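Local atomic coordinates of ferredoxin component of dioxygenase (Sphingobium yanoikuyae, PDB entry 2I7F), a protein that carries a Rieske-type [2Fe-2S] cluster and probably passes electrons to the terminal oxygenase component of biphenyl 2,3-dioxygenase. Residues Pro27-Tyr32 against Val99-Pro104. Numbering follows the deposited sequence.
Sequences PALAVY and VCIDQP
Two methyl-to-methyl contacts, both purely apolar, join Leu-29 and Val-31 to Ile-101 and Val-99. In the first, Leu-29 CD1 meets Ile-101 CD1 tip to tip at 4.0 Å. Ile-101 reaches that point because its CG1 branch sits between the backbone N and the carbonyl carbon (chi1 62°), while the extended chi2 of 160° sends CD1 on toward the leucine. In the second, the tips of the two valines face each other, Val-31 CG1 lying 4.0 Å from Val-99 CG1; each of these methyls stands anti to its own main-chain nitrogen.

The backbones stay well apart: CA of Val-31 is 8.3 Å from CA of Val-99, and the gap widens to 10.5 Å between CA of Leu-29 and CA of Ile-101. No hydrogen bond crosses it. Strands 29-34 and 98-102 belong to one antiparallel sheet of the Rieske fold but are not neighbours in it, since 37-42 and 89-95 come between; the curled sheet brings their inward-facing side chains together in a buried core, away from the cluster site.

Apolar packing continues around both pairs. Leu-7 and Tyr-90 each touch Leu-29 and Ile-101, whereas Val-38 packs on Val-31 and Val-92 on Val-99.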
loop_
_atom_site.group_PDB
_atom_site.type_symbol
_atom_site.label_atom_id
_atom_site.label_comp_id
_atom_site.label_asym_id
_atom_site.label_seq_id
_atom_site.Cartn_x
_atom_site.Cartn_y
_atom_site.Cartn_z
ATOM N N PRO A 27 -4.806 -9.651 4.953
ATOM C CA PRO A 27 -3.363 -9.615 5.007
ATOM C C PRO A 27 -2.889 -8.234 5.399
ATOM O O PRO A 27 -3.599 -7.273 5.194
ATOM C CB PRO A 27 -2.918 -9.975 3.572
ATOM C CG PRO A 27 -4.125 -10.118 2.763
ATOM C CD PRO A 27 -5.324 -9.993 3.611
ATOM N N ALA A 28 -1.698 -8.118 5.950
ATOM C CA ALA A 28 -1.171 -6.799 6.279
ATOM C C ALA A 28 -1.384 -5.892 5.066
ATOM O O ALA A 28 -1.164 -6.331 3.929
ATOM C CB ALA A 28 0.307 -6.863 6.658
ATOM N N LEU A 29 -1.805 -4.641 5.313
ATOM C CA LEU A 29 -2.132 -3.659 4.267
ATOM C C LEU A 29 -1.269 -2.422 4.399
ATOM O O LEU A 29 -0.815 -2.116 5.475
ATOM C CB LEU A 29 -3.590 -3.245 4.349
ATOM C CG LEU A 29 -4.673 -4.334 4.149
ATOM C CD1 LEU A 29 -6.020 -3.726 4.523
ATOM C CD2 LEU A 29 -4.675 -4.887 2.744
ATOM N N ALA A 30 -1.012 -1.768 3.270
ATOM C CA ALA A 30 -0.209 -0.577 3.189
ATOM C C ALA A 30 -1.105 0.467 2.583
ATOM O O ALA A 30 -1.711 0.239 1.570
ATOM C CB ALA A 30 0.991 -0.790 2.339
ATOM N N VAL A 31 -1.152 1.638 3.206
ATOM C CA VAL A 31 -1.918 2.769 2.694
ATOM C C VAL A 31 -0.977 3.929 2.314
ATOM O O VAL A 31 -0.103 4.320 3.091
ATOM C CB VAL A 31 -2.951 3.236 3.739
ATOM C CG1 VAL A 31 -3.886 4.307 3.147
ATOM C CG2 VAL A 31 -3.736 2.053 4.249
ATOM N N TYR A 32 -1.176 4.467 1.101
ATOM C CA TYR A 32 -0.338 5.491 0.531
ATOM C C TYR A 32 -1.128 6.704 0.080
ATOM O O TYR A 32 -2.281 6.594 -0.330
ATOM C CB TYR A 32 0.409 4.991 -0.691
ATOM C CG TYR A 32 0.999 3.628 -0.614
ATOM C CD1 TYR A 32 0.190 2.506 -0.770
ATOM C CD2 TYR A 32 2.366 3.429 -0.475
ATOM C CE1 TYR A 32 0.696 1.268 -0.768
ATOM C CE2 TYR A 32 2.896 2.112 -0.470
ATOM C CZ TYR A 32 2.056 1.053 -0.630
ATOM O OH TYR A 32 2.515 -0.272 -0.627
ATOM N N VAL A 99 -10.238 6.041 5.086
ATOM C CA VAL A 99 -9.786 5.180 3.996
ATOM C C VAL A 99 -10.427 3.806 4.144
ATOM O O VAL A 99 -10.201 3.117 5.146
ATOM C CB VAL A 99 -8.245 4.998 3.944
ATOM C CG1 VAL A 99 -7.888 4.123 2.785
ATOM C CG2 VAL A 99 -7.544 6.352 3.778
ATOM N N CYS A 100 -11.260 3.424 3.159
ATOM C CA CYS A 100 -11.897 2.125 3.161
ATOM C C CYS A 100 -11.615 1.323 1.912
ATOM O O CYS A 100 -11.355 1.870 0.842
ATOM C CB CYS A 100 -13.428 2.241 3.315
ATOM S SG CYS A 100 -14.055 3.155 4.690
ATOM N N ILE A 101 -11.730 0.004 2.081
ATOM C CA ILE A 101 -11.732 -0.980 1.001
ATOM C C ILE A 101 -12.948 -1.906 1.213
ATOM O O ILE A 101 -13.553 -1.912 2.268
ATOM C CB ILE A 101 -10.406 -1.787 0.894
ATOM C CG1 ILE A 101 -10.117 -2.626 2.161
ATOM C CG2 ILE A 101 -9.246 -0.832 0.515
ATOM C CD1 ILE A 101 -9.118 -3.800 1.950
ATOM N N ASP A 102 -13.302 -2.655 0.193
ATOM C CA ASP A 102 -14.429 -3.554 0.272
ATOM C C ASP A 102 -13.989 -4.749 1.071
ATOM O O ASP A 102 -12.835 -5.145 0.995
ATOM C CB ASP A 102 -14.881 -4.004 -1.129
ATOM C CG ASP A 102 -15.455 -2.851 -1.985
ATOM O OD1 ASP A 102 -15.829 -1.783 -1.457
ATOM O OD2 ASP A 102 -15.542 -3.025 -3.231
ATOM N N GLN A 103 -14.895 -5.310 1.858
ATOM C CA GLN A 103 -14.674 -6.636 2.451
ATOM C C GLN A 103 -14.597 -7.637 1.268
ATOM O O GLN A 103 -15.503 -7.672 0.439
ATOM C CB GLN A 103 -15.836 -6.971 3.386
ATOM C CG GLN A 103 -15.461 -7.285 4.846
ATOM C CD GLN A 103 -16.655 -7.098 5.805
ATOM O OE1 GLN A 103 -17.325 -6.045 5.831
ATOM N NE2 GLN A 103 -16.932 -8.123 6.575
ATOM N N PRO A 104 -13.501 -8.392 1.127
ATOM C CA PRO A 104 -13.401 -9.223 -0.082
ATOM C C PRO A 104 -13.739 -10.688 0.200
ATOM O O PRO A 104 -14.764 -10.972 0.821
ATOM C CB PRO A 104 -11.919 -9.082 -0.475
ATOM C CG PRO A 104 -11.182 -8.798 0.894
ATOM C CD PRO A 104 -12.294 -8.543 1.960
#